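Local atomic coordinates of agmatinase (Deinococcus radiodurans, PDB entry 1WOH), a protein that probably hydrolyses agmatine to putrescine and urea, using two manganese ions per subunit. Residues A[99-104]-A[127-132]; A[32-37]-A[84-89]; A[140-145]-A[231-236]; A[174-179]-A[197-202]. One frame throughout, in Å; residues are numbered along the deposited sequence.

Contact 1: residues A[99-104]-A[127-132]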
loop_
_atom_site.group_PDB
_atom_site.type_symbol
_atom_site.label_atom_id
_atom_site.label_comp_id
_atom_site.label_asym_id
_atom_site.label_seq_id
_atom_site.Cartn_x
_atom_site.Cartn_y
_atom_site.Cartn_z
ATOM N N ARG A 99 -34.658 7.238 1.105
ATOM C CA ARG A 99 -34.455 5.949 1.752
ATOM C C ARG A 99 -33.707 6.087 3.073
ATOM O O ARG A 99 -33.999 5.371 4.034
ATOM C CB ARG A 99 -33.720 4.993 0.821
ATOM C CG ARG A 99 -34.598 4.513 -0.314
ATOM C CD ARG A 99 -34.018 3.302 -0.989
ATOM N NE ARG A 99 -34.774 2.943 -2.184
ATOM C CZ ARG A 99 -34.277 2.204 -3.168
ATOM N NH1 ARG A 99 -33.031 1.755 -3.087
ATOM N NH2 ARG A 99 -35.013 1.929 -4.233
ATOM N N ILE A 100 -32.754 7.010 3.120
ATOM C CA ILE A 100 -31.975 7.253 4.332
ATOM C C ILE A 100 -32.873 7.807 5.443
ATOM O O ILE A 100 -32.806 7.364 6.592
ATOM C CB ILE A 100 -30.824 8.249 4.051
ATOM C CG1 ILE A 100 -29.822 7.607 3.085
ATOM C CG2 ILE A 100 -30.131 8.639 5.350
ATOM C CD1 ILE A 100 -28.821 8.576 2.483
ATOM N N THR A 101 -33.716 8.776 5.097
ATOM C CA THR A 101 -34.628 9.366 6.070
ATOM C C THR A 101 -35.621 8.338 6.607
ATOM O O THR A 101 -35.893 8.291 7.813
ATOM C CB THR A 101 -35.427 10.533 5.459
ATOM O OG1 THR A 101 -34.521 11.557 5.030
ATOM C CG2 THR A 101 -36.401 11.113 6.493
ATOM N N GLU A 102 -36.163 7.515 5.714
ATOM C CA GLU A 102 -37.130 6.503 6.119
ATOM C C GLU A 102 -36.499 5.478 7.053
ATOM O O GLU A 102 -37.071 5.142 8.089
ATOM C CB GLU A 102 -37.726 5.805 4.891
ATOM C CG GLU A 102 -38.700 4.672 5.223
ATOM C CD GLU A 102 -39.870 5.118 6.096
ATOM O OE1 GLU A 102 -40.664 4.247 6.520
ATOM O OE2 GLU A 102 -40.005 6.332 6.358
ATOM N N ALA A 103 -35.319 4.984 6.692
ATOM C CA ALA A 103 -34.639 4.003 7.522
ATOM C C ALA A 103 -34.273 4.611 8.872
ATOM O O ALA A 103 -34.408 3.961 9.905
ATOM C CB ALA A 103 -33.386 3.491 6.816
ATOM N N ALA A 104 -33.813 5.860 8.862
ATOM C CA ALA A 104 -33.428 6.537 10.097
ATOM C C ALA A 104 -34.646 6.703 11.008
ATOM O O ALA A 104 -34.551 6.498 12.213
ATOM C CB ALA A 104 -32.806 7.890 9.786
ATOM N N LEU A 127 -30.465 12.196 7.244
ATOM C CA LEU A 127 -30.491 11.620 8.585
ATOM C C LEU A 127 -31.266 12.578 9.495
ATOM O O LEU A 127 -32.181 12.175 10.221
ATOM C CB LEU A 127 -29.060 11.467 9.116
ATOM C CG LEU A 127 -28.397 10.101 9.297
ATOM C CD1 LEU A 127 -29.068 9.037 8.468
ATOM C CD2 LEU A 127 -26.914 10.237 8.949
ATOM N N LEU A 128 -30.896 13.853 9.449
ATOM C CA LEU A 128 -31.549 14.853 10.285
ATOM C C LEU A 128 -33.038 15.007 10.009
ATOM O O LEU A 128 -33.801 15.324 10.921
ATOM C CB LEU A 128 -30.838 16.203 10.152
ATOM C CG LEU A 128 -29.543 16.292 10.969
ATOM C CD1 LEU A 128 -28.736 17.528 10.584
ATOM C CD2 LEU A 128 -29.912 16.327 12.461
ATOM N N ARG A 129 -33.466 14.767 8.770
ATOM C CA ARG A 129 -34.887 14.896 8.462
ATOM C C ARG A 129 -35.726 13.961 9.328
ATOM O O ARG A 129 -36.926 14.178 9.507
ATOM C CB ARG A 129 -35.163 14.602 6.983
ATOM C CG ARG A 129 -34.589 15.627 6.019
ATOM C CD ARG A 129 -35.224 15.521 4.625
ATOM N NE ARG A 129 -35.044 14.209 4.011
ATOM C CZ ARG A 129 -35.334 13.936 2.742
ATOM N NH1 ARG A 129 -35.820 14.887 1.951
ATOM N NH2 ARG A 129 -35.144 12.717 2.257
ATOM N N ALA A 130 -35.095 12.926 9.872
ATOM C CA ALA A 130 -35.809 11.973 10.710
ATOM C C ALA A 130 -36.041 12.490 12.128
ATOM O O ALA A 130 -36.667 11.810 12.942
ATOM C CB ALA A 130 -35.052 10.655 10.758
ATOM N N PHE A 131 -35.538 13.686 12.421
ATOM C CA PHE A 131 -35.686 14.281 13.749
ATOM C C PHE A 131 -36.569 15.529 13.704
ATOM O O PHE A 131 -36.406 16.452 14.498
ATOM C CB PHE A 131 -34.310 14.650 14.318
ATOM C CG PHE A 131 -33.407 13.466 14.537
ATOM C CD1 PHE A 131 -32.856 12.778 13.456
ATOM C CD2 PHE A 131 -33.119 13.030 15.828
ATOM C CE1 PHE A 131 -32.027 11.669 13.660
ATOM C CE2 PHE A 131 -32.292 11.925 16.047
ATOM C CZ PHE A 131 -31.745 11.242 14.963
ATOM N N ALA A 132 -37.510 15.549 12.771
ATOM C CA ALA A 132 -38.401 16.694 12.628
ATOM C C ALA A 132 -39.243 16.957 13.877
ATOM O O ALA A 132 -39.623 18.097 14.142
ATOM C CB ALA A 132 -39.311 16.492 11.420
#
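Ile100 and Ala104 of helix 93-108 pack against Leu127 and Ala130, in the region of helix 124-128, a contact between helices lying on the same face of the parallel sheet in the arginase alpha/beta fold. The tight part faces the sheet, where Phe116 of strand 114-118 touches both Ala104 and Leu127. Ile100 keeps CG1 beside its backbone N (chi1 -66°), which swings CG2 out to within 3.3 Å of Leu127 CD1, closer than usual for two methyls. Leu127 starts out away from the other helix, and CD1 returns through a far-from-staggered chi1 of -110°, which suggests some strain. Ala104 CB lies 3.7 Å from Ala130 CB, so the backbones come close there. Toward solvent the contact turns polar: Arg129 is partly exposed, though Thr101, which it grips, is buried. Arg129 bends at chi3 and brings its guanidinium side-on to Thr101, both hydrogen bonds ending on OG1: NE at 2.9 Å and NH2 at 3.1 Å from Thr101 OG1, which lies almost in the guanidinium plane. The hydroxyl hydrogen goes to carbonyls, chiefly Pro126 O with His97 O also a partner, and NH2 forms a salt bridge with Asp98. With an alanine in place of Arg129, Asp98 would probably lose its charged mate and Thr101 OG1 would be left to its carbonyl partners. Beneath these bonds, Thr101 CG2 rests 3.7 Å from Arg129 CB.

Contact 2: residues A[32-37]-A[84-89]; sequences AALGVP and GDVILP
The ring of Pro37 lies between Leu88 and Asp85: Leu88 CD1 sits over one ring face, 3.8 Å from Pro37 CG, while the Asp85 carboxylate comes up to CG and CD from the other side. The carboxylate turns one of its own faces to Pro37 CD, and on that same side Gly35 CA approaches obliquely, 3.2 Å from Asp85 OD1. A side chain at Gly35 would run into that oxygen, consistent with the glycine there. The polar ends are held from outside: OD1 forms a salt bridge with Arg56, and OD2 accepts a hydrogen bond from the backbone N of Gly11 of a neighbouring subunit. The two backbones form a parallel bridge, hydrogen-bonded from Gly35 N to Gly84 O and from Val86 N to Gly35 O, each 2.9 Å. Gly84 has a positive phi, again suited to glycine. Leu34, Val36 and Val86 gather on the opposite face of the sheet. With CG anti to its backbone N (chi1 176°), Leu34 reaches across to the neighbouring segment, putting CD1 3.4 Å from Gly84 O and CD2 3.9 Å from Val86 CG2. Val36 lies alongside Val86, pointing the same way, their CG2 methyls 4.0 Å apart. This apolar face is covered by helix 93-108, through Ala103, Ile100 and Arg99; strand 31-36 pairs on its other edge with strand 114-118, leaving strand 80-85 outermost in this chain's sheet.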
loop_
_atom_site.group_PDB
_atom_site.type_symbol
_atom_site.label_atom_id
_atom_site.label_comp_id
_atom_site.label_asym_id
_atom_site.label_seq_id
_atom_site.Cartn_x
_atom_site.Cartn_y
_atom_site.Cartn_z
ATOM N N ALA A 32 -28.849 1.645 18.559
ATOM C CA ALA A 32 -28.993 0.949 17.286
ATOM C C ALA A 32 -28.148 1.647 16.232
ATOM O O ALA A 32 -28.218 2.863 16.074
ATOM C CB ALA A 32 -30.461 0.921 16.847
ATOM N N ALA A 33 -27.340 0.871 15.527
ATOM C CA ALA A 33 -26.481 1.418 14.483
ATOM C C ALA A 33 -27.129 1.220 13.117
ATOM O O ALA A 33 -27.779 0.206 12.872
ATOM C CB ALA A 33 -25.124 0.724 14.520
ATOM N N LEU A 34 -26.952 2.199 12.234
ATOM C CA LEU A 34 -27.489 2.129 10.881
ATOM C C LEU A 34 -26.425 2.720 9.978
ATOM O O LEU A 34 -25.927 3.822 10.239
ATOM C CB LEU A 34 -28.781 2.948 10.753
ATOM C CG LEU A 34 -29.351 2.990 9.325
ATOM C CD1 LEU A 34 -29.903 1.626 8.963
ATOM C CD2 LEU A 34 -30.437 4.042 9.223
ATOM N N GLY A 35 -26.070 1.990 8.927
ATOM C CA GLY A 35 -25.046 2.477 8.021
ATOM C C GLY A 35 -25.601 3.120 6.769
ATOM O O GLY A 35 -26.676 2.748 6.292
ATOM N N VAL A 36 -24.856 4.090 6.243
ATOM C CA VAL A 36 -25.234 4.806 5.031
ATOM C C VAL A 36 -23.979 4.883 4.155
ATOM O O VAL A 36 -23.269 5.892 4.159
ATOM C CB VAL A 36 -25.719 6.233 5.356
ATOM C CG1 VAL A 36 -26.290 6.880 4.098
ATOM C CG2 VAL A 36 -26.768 6.194 6.473
ATOM N N PRO A 37 -23.696 3.808 3.391
ATOM C CA PRO A 37 -22.534 3.687 2.498
ATOM C C PRO A 37 -22.681 4.504 1.223
ATOM O O PRO A 37 -22.702 3.964 0.119
ATOM C CB PRO A 37 -22.461 2.182 2.243
ATOM C CG PRO A 37 -23.901 1.797 2.202
ATOM C CD PRO A 37 -24.512 2.577 3.355
ATOM N N GLY A 84 -28.226 -2.788 10.152
ATOM C CA GLY A 84 -27.671 -2.940 8.818
ATOM C C GLY A 84 -27.483 -1.614 8.108
ATOM O O GLY A 84 -27.313 -0.575 8.752
ATOM N N ASP A 85 -27.514 -1.649 6.778
ATOM C CA ASP A 85 -27.336 -0.443 5.973
ATOM C C ASP A 85 -28.579 -0.070 5.187
ATOM O O ASP A 85 -29.388 -0.930 4.829
ATOM C CB ASP A 85 -26.218 -0.620 4.938
ATOM C CG ASP A 85 -24.841 -0.746 5.553
ATOM O OD1 ASP A 85 -24.663 -0.424 6.746
ATOM O OD2 ASP A 85 -23.922 -1.159 4.815
ATOM N N VAL A 86 -28.712 1.219 4.907
ATOM C CA VAL A 86 -29.814 1.704 4.094
ATOM C C VAL A 86 -29.532 1.108 2.709
ATOM O O VAL A 86 -28.372 1.055 2.276
ATOM C CB VAL A 86 -29.796 3.253 4.002
ATOM C CG1 VAL A 86 -30.939 3.756 3.132
ATOM C CG2 VAL A 86 -29.887 3.859 5.401
ATOM N N ILE A 87 -30.570 0.626 2.028
ATOM C CA ILE A 87 -30.388 0.067 0.691
ATOM C C ILE A 87 -30.379 1.238 -0.272
ATOM O O ILE A 87 -31.411 1.841 -0.555
ATOM C CB ILE A 87 -31.520 -0.899 0.310
ATOM C CG1 ILE A 87 -31.509 -2.097 1.261
ATOM C CG2 ILE A 87 -31.336 -1.372 -1.130
ATOM C CD1 ILE A 87 -32.625 -3.085 1.019
ATOM N N LEU A 88 -29.194 1.557 -0.770
ATOM C CA LEU A 88 -29.026 2.682 -1.666
ATOM C C LEU A 88 -29.038 2.310 -3.135
ATOM O O LEU A 88 -28.585 1.232 -3.517
ATOM C CB LEU A 88 -27.701 3.378 -1.361
ATOM C CG LEU A 88 -27.529 3.861 0.077
ATOM C CD1 LEU A 88 -26.074 4.248 0.313
ATOM C CD2 LEU A 88 -28.461 5.041 0.326
ATOM N N PRO A 89 -29.574 3.203 -3.976
ATOM C CA PRO A 89 -29.614 2.944 -5.415
ATOM C C PRO A 89 -28.277 3.462 -5.928
ATOM O O PRO A 89 -27.466 3.949 -5.143
ATOM C CB PRO A 89 -30.750 3.832 -5.883
ATOM C CG PRO A 89 -30.565 5.055 -5.022
ATOM C CD PRO A 89 -30.304 4.443 -3.643
#

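Contact 3: residues A[140-145]-A[231-236]; sequences VQLDAH and DGFDPA
Asp143 and Asp231 reach each other through contrasting first torsions: Asp143 sends CG away from its backbone N (chi1 -154°), while Asp231 lodges CG between N and the carbonyl carbon, the crowded position (chi1 69°). The carboxylates cross obliquely, their planes 43° apart, with Asp143 OD1 just 3.1 Å from Asp231 OD1. Two acceptors this close are consistent with a metal site whose ions are missing from this chain. Asp231 OD1 is met on its syn side by the backbone N of Ala144, a hydrogen bond of 3.1 Å, and Ala144 CB lies over one face of the His145 ring. The other oxygen, Asp231 OD2, lies at the edge of that ring, 3.2 Å from His145 ND1, with the carboxylate nearly perpendicular to the imidazole. Asp143 is fixed from both ends: His145 N bonds to OD1 at 2.9 Å, an Asx turn, and Gln141 NE2 bonds to OD2 at 3.0 Å, each from above the carboxylate plane. Gln141, a second-shell residue, also bonds through NE2 to Leu146 O. Replacing Asp143 with an alanine would remove a shared manganese ligand and would probably leave His145 N without its acceptor and Gln141 NE2 relying on the carbonyl of Leu146, setting the turn free to shift. Gly232 CA packs 3.8 Å from Asp143 C, where a side chain would clash with the backbone. Asp143, His145 and Asp231 are manganese ligands of this protein, and with His121, Asp147 and Asp229 they make up the binuclear site characteristic of ureohydrolases, set at or just beyond the C-terminal ends of the parallel strands.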
loop_
_atom_site.group_PDB
_atom_site.type_symbol
_atom_site.label_atom_id
_atom_site.label_comp_id
_atom_site.label_asym_id
_atom_site.label_seq_id
_atom_site.Cartn_x
_atom_site.Cartn_y
_atom_site.Cartn_z
ATOM N N VAL A 140 -24.369 19.594 17.507
ATOM C CA VAL A 140 -23.001 19.864 17.937
ATOM C C VAL A 140 -22.198 19.160 16.851
ATOM O O VAL A 140 -22.232 17.940 16.726
ATOM C CB VAL A 140 -22.686 19.258 19.323
ATOM C CG1 VAL A 140 -21.185 19.331 19.585
ATOM C CG2 VAL A 140 -23.427 20.042 20.407
ATOM N N GLN A 141 -21.492 19.958 16.065
ATOM C CA GLN A 141 -20.731 19.468 14.925
ATOM C C GLN A 141 -19.213 19.587 15.062
ATOM O O GLN A 141 -18.691 20.689 15.252
ATOM C CB GLN A 141 -21.220 20.250 13.688
ATOM C CG GLN A 141 -20.341 20.205 12.458
ATOM C CD GLN A 141 -20.738 21.255 11.419
ATOM O OE1 GLN A 141 -21.576 22.127 11.681
ATOM N NE2 GLN A 141 -20.123 21.185 10.241
ATOM N N LEU A 142 -18.510 18.455 14.982
ATOM C CA LEU A 142 -17.044 18.462 15.030
ATOM C C LEU A 142 -16.685 18.410 13.551
ATOM O O LEU A 142 -17.135 17.518 12.837
ATOM C CB LEU A 142 -16.496 17.228 15.748
ATOM C CG LEU A 142 -16.775 17.106 17.250
ATOM C CD1 LEU A 142 -15.967 15.953 17.802
ATOM C CD2 LEU A 142 -16.390 18.383 17.970
ATOM N N ASP A 143 -15.866 19.341 13.087
ATOM C CA ASP A 143 -15.598 19.390 11.653
ATOM C C ASP A 143 -14.522 20.416 11.338
ATOM O O ASP A 143 -14.406 21.434 12.025
ATOM C CB ASP A 143 -16.904 19.828 10.966
ATOM C CG ASP A 143 -17.034 19.346 9.540
ATOM O OD1 ASP A 143 -16.008 19.200 8.846
ATOM O OD2 ASP A 143 -18.193 19.138 9.108
ATOM N N ALA A 144 -13.738 20.158 10.297
ATOM C CA ALA A 144 -12.729 21.112 9.870
ATOM C C ALA A 144 -13.437 22.118 8.961
ATOM O O ALA A 144 -12.965 23.231 8.764
ATOM C CB ALA A 144 -11.627 20.406 9.086
ATOM N N HIS A 145 -14.574 21.708 8.405
ATOM C CA HIS A 145 -15.316 22.568 7.485
ATOM C C HIS A 145 -16.712 22.922 7.999
ATOM O O HIS A 145 -17.323 22.159 8.741
ATOM C CB HIS A 145 -15.406 21.877 6.112
ATOM C CG HIS A 145 -14.089 21.364 5.611
ATOM N ND1 HIS A 145 -13.778 20.020 5.572
ATOM C CD2 HIS A 145 -12.991 22.015 5.160
ATOM C CE1 HIS A 145 -12.546 19.868 5.117
ATOM N NE2 HIS A 145 -12.046 21.064 4.860
ATOM N N ASP A 231 -12.654 14.517 9.763
ATOM C CA ASP A 231 -11.596 15.450 9.381
ATOM C C ASP A 231 -11.462 16.583 10.392
ATOM O O ASP A 231 -10.570 17.435 10.283
ATOM C CB ASP A 231 -11.753 15.978 7.929
ATOM C CG ASP A 231 -12.936 16.914 7.734
ATOM O OD1 ASP A 231 -13.407 17.530 8.707
ATOM O OD2 ASP A 231 -13.375 17.045 6.568
ATOM N N GLY A 232 -12.343 16.579 11.391
ATOM C CA GLY A 232 -12.250 17.569 12.450
ATOM C C GLY A 232 -10.989 17.249 13.247
ATOM O O GLY A 232 -10.357 18.127 13.848
ATOM N N PHE A 233 -10.613 15.973 13.242
ATOM C CA PHE A 233 -9.416 15.526 13.946
ATOM C C PHE A 233 -8.168 15.789 13.136
ATOM O O PHE A 233 -8.203 15.803 11.914
ATOM C CB PHE A 233 -9.500 14.034 14.265
ATOM C CG PHE A 233 -10.552 13.708 15.275
ATOM C CD1 PHE A 233 -11.828 13.330 14.876
ATOM C CD2 PHE A 233 -10.288 13.867 16.629
ATOM C CE1 PHE A 233 -12.828 13.122 15.818
ATOM C CE2 PHE A 233 -11.284 13.661 17.579
ATOM C CZ PHE A 233 -12.555 13.291 17.172
ATOM N N ASP A 234 -7.054 15.992 13.828
ATOM C CA ASP A 234 -5.795 16.235 13.148
ATOM C C ASP A 234 -5.512 15.047 12.222
ATOM O O ASP A 234 -5.718 13.894 12.599
ATOM C CB ASP A 234 -4.669 16.380 14.176
ATOM C CG ASP A 234 -3.407 16.965 13.574
ATOM O OD1 ASP A 234 -2.706 16.244 12.839
ATOM O OD2 ASP A 234 -3.128 18.152 13.826
ATOM N N PRO A 235 -5.045 15.323 10.993
ATOM C CA PRO A 235 -4.727 14.291 9.994
ATOM C C PRO A 235 -3.617 13.330 10.429
ATOM O O PRO A 235 -3.506 12.218 9.900
ATOM C CB PRO A 235 -4.318 15.108 8.764
ATOM C CG PRO A 235 -4.990 16.401 8.949
ATOM C CD PRO A 235 -4.885 16.671 10.427
ATOM N N ALA A 236 -2.782 13.752 11.376
ATOM C CA ALA A 236 -1.718 12.877 11.852
ATOM C C ALA A 236 -2.378 11.761 12.651
ATOM O O ALA A 236 -1.910 10.629 12.659
ATOM C CB ALA A 236 -0.736 13.654 12.734
#

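Contact 4: residues A[174-179]-A[197-202]; sequences VHITTV and RGHTII
Thr200 is held to strand 173-181 by backbone and side chain together. Its N bonds to Ile176 O at 2.8 Å, its O takes the N-H of Thr178, and Ile202 N continues the parallel pairing to Thr178 O at 2.7 Å. Beside this, His175 stands with CG anti to its backbone N (chi1 -174°) and brings the ring edge to the threonine, NE2 2.9 Å from Thr200 OG1 in the ring plane; either may be the donor. Two waters add bridges: one donates to Val174 O and Arg197 O, the other to Thr178 OG1 and Thr200 O. Thr178 OG1 is also hydrogen-bonded to Gln141 in the next strand. The packing differs on the two faces. Ile176 lies over the face of the His199 ring, its CB 4.0 Å from the centroid of that ring, a CH-pi contact, while on the other face Val179 and Ile202 run side by side, with Val179 CG2 3.6 Å from Ile202 CD1. Gly198 turns the chain from helix 188-196 into the strand with a positive phi, a Schellman motif. Strand 173-181, that helix and strand 200-203 form a classical beta-alpha-beta crossover at one edge of this chain's sheet.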
loop_
_atom_site.group_PDB
_atom_site.type_symbol
_atom_site.label_atom_id
_atom_site.label_comp_id
_atom_site.label_asym_id
_atom_site.label_seq_id
_atom_site.Cartn_x
_atom_site.Cartn_y
_atom_site.Cartn_z
ATOM N N VAL A 174 -32.930 24.586 15.405
ATOM C CA VAL A 174 -32.689 25.978 15.740
ATOM C C VAL A 174 -31.277 26.468 15.968
ATOM O O VAL A 174 -31.043 27.676 15.966
ATOM C CB VAL A 174 -33.514 26.379 16.983
ATOM C CG1 VAL A 174 -34.996 26.166 16.715
ATOM C CG2 VAL A 174 -33.073 25.555 18.186
ATOM N N HIS A 175 -30.328 25.562 16.162
ATOM C CA HIS A 175 -28.978 26.024 16.423
ATOM C C HIS A 175 -27.923 24.973 16.156
ATOM O O HIS A 175 -28.146 23.787 16.373
ATOM C CB HIS A 175 -28.879 26.491 17.883
ATOM C CG HIS A 175 -27.565 27.112 18.234
ATOM N ND1 HIS A 175 -26.516 26.393 18.767
ATOM C CD2 HIS A 175 -27.117 28.381 18.090
ATOM C CE1 HIS A 175 -25.479 27.194 18.937
ATOM N NE2 HIS A 175 -25.817 28.406 18.534
ATOM N N ILE A 176 -26.781 25.427 15.663
ATOM C CA ILE A 176 -25.647 24.550 15.401
ATOM C C ILE A 176 -24.409 25.154 16.036
ATOM O O ILE A 176 -24.182 26.363 15.969
ATOM C CB ILE A 176 -25.357 24.380 13.886
ATOM C CG1 ILE A 176 -26.569 23.775 13.178
ATOM C CG2 ILE A 176 -24.150 23.450 13.686
ATOM C CD1 ILE A 176 -26.336 23.533 11.671
ATOM N N THR A 177 -23.614 24.304 16.667
ATOM C CA THR A 177 -22.370 24.734 17.273
ATOM C C THR A 177 -21.322 23.921 16.529
ATOM O O THR A 177 -21.296 22.699 16.650
ATOM C CB THR A 177 -22.304 24.372 18.766
ATOM O OG1 THR A 177 -23.336 25.068 19.474
ATOM C CG2 THR A 177 -20.946 24.755 19.336
ATOM N N THR A 178 -20.478 24.599 15.759
ATOM C CA THR A 178 -19.440 23.926 14.978
ATOM C C THR A 178 -18.073 24.172 15.585
ATOM O O THR A 178 -17.673 25.319 15.791
ATOM C CB THR A 178 -19.450 24.430 13.531
ATOM O OG1 THR A 178 -20.785 24.334 13.021
ATOM C CG2 THR A 178 -18.523 23.588 12.663
ATOM N N VAL A 179 -17.347 23.090 15.850
ATOM C CA VAL A 179 -16.038 23.211 16.473
ATOM C C VAL A 179 -14.944 22.494 15.693
ATOM O O VAL A 179 -15.126 21.355 15.271
ATOM C CB VAL A 179 -16.082 22.634 17.904
ATOM C CG1 VAL A 179 -14.739 22.824 18.595
ATOM C CG2 VAL A 179 -17.208 23.293 18.685
ATOM N N ARG A 197 -27.806 33.478 11.494
ATOM C CA ARG A 197 -28.840 32.584 12.024
ATOM C C ARG A 197 -28.583 32.298 13.505
ATOM O O ARG A 197 -29.330 31.547 14.139
ATOM C CB ARG A 197 -28.847 31.241 11.286
ATOM C CG ARG A 197 -29.331 31.279 9.859
ATOM C CD ARG A 197 -29.306 29.880 9.263
ATOM N NE ARG A 197 -30.258 28.984 9.912
ATOM C CZ ARG A 197 -31.441 28.649 9.404
ATOM N NH1 ARG A 197 -31.824 29.131 8.231
ATOM N NH2 ARG A 197 -32.242 27.834 10.075
ATOM N N GLY A 198 -27.510 32.873 14.037
ATOM C CA GLY A 198 -27.184 32.670 15.437
ATOM C C GLY A 198 -26.323 31.446 15.706
ATOM O O GLY A 198 -26.033 31.136 16.864
ATOM N N HIS A 199 -25.914 30.743 14.653
ATOM C CA HIS A 199 -25.081 29.554 14.847
ATOM C C HIS A 199 -23.766 29.950 15.513
ATOM O O HIS A 199 -23.301 31.086 15.388
ATOM C CB HIS A 199 -24.801 28.864 13.510
ATOM C CG HIS A 199 -25.994 28.181 12.912
ATOM N ND1 HIS A 199 -27.275 28.350 13.392
ATOM C CD2 HIS A 199 -26.097 27.335 11.858
ATOM C CE1 HIS A 199 -28.115 27.636 12.661
ATOM N NE2 HIS A 199 -27.425 27.011 11.724
ATOM N N THR A 200 -23.167 29.004 16.228
ATOM C CA THR A 200 -21.910 29.253 16.924
ATOM C C THR A 200 -20.757 28.602 16.174
ATOM O O THR A 200 -20.757 27.396 15.933
ATOM C CB THR A 200 -21.970 28.704 18.359
ATOM O OG1 THR A 200 -23.084 29.296 19.039
ATOM C CG2 THR A 200 -20.688 29.035 19.121
ATOM N N ILE A 201 -19.781 29.420 15.807
ATOM C CA ILE A 201 -18.622 28.963 15.063
ATOM C C ILE A 201 -17.393 29.016 15.958
ATOM O O ILE A 201 -16.987 30.088 16.400
ATOM C CB ILE A 201 -18.409 29.856 13.817
ATOM C CG1 ILE A 201 -19.593 29.684 12.863
ATOM C CG2 ILE A 201 -17.091 29.521 13.139
ATOM C CD1 ILE A 201 -19.460 30.461 11.561
ATOM N N ILE A 202 -16.809 27.855 16.230
ATOM C CA ILE A 202 -15.628 27.792 17.085
ATOM C C ILE A 202 -14.422 27.252 16.321
ATOM O O ILE A 202 -14.267 26.043 16.156
ATOM C CB ILE A 202 -15.893 26.903 18.328
ATOM C CG1 ILE A 202 -17.142 27.402 19.069
ATOM C CG2 ILE A 202 -14.692 26.948 19.266
ATOM C CD1 ILE A 202 -17.566 26.530 20.257
HETATM O O HOH W 1 -29.163 29.823 16.155
HETATM O O HOH W 2 -22.201 26.551 13.269
#

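Overall arrangement
From the N terminus, contact 2 comes first, closing the excursion between strands 31-36 and 80-85 at one edge of the sheet. Contact 1 follows in series, closing the shorter loop that runs through strand 114-118. The two touch: Ile100 CD1 lies 3.4 Å from Val36 CG1, joining helix 93-108 to the sheet. Contact 3 spans the long segment from 146 to 230, and contact 4 falls within that span; no contact crosses another. These two also meet, because strands 137-142 and 173-181 are neighbours and Gln141 bonds to Thr177 and Thr178. Contacts 2 and 4 lie at opposite edges of one parallel sheet, their centres about 28 Å apart, with the metal-site loops of contact 3 between those edges.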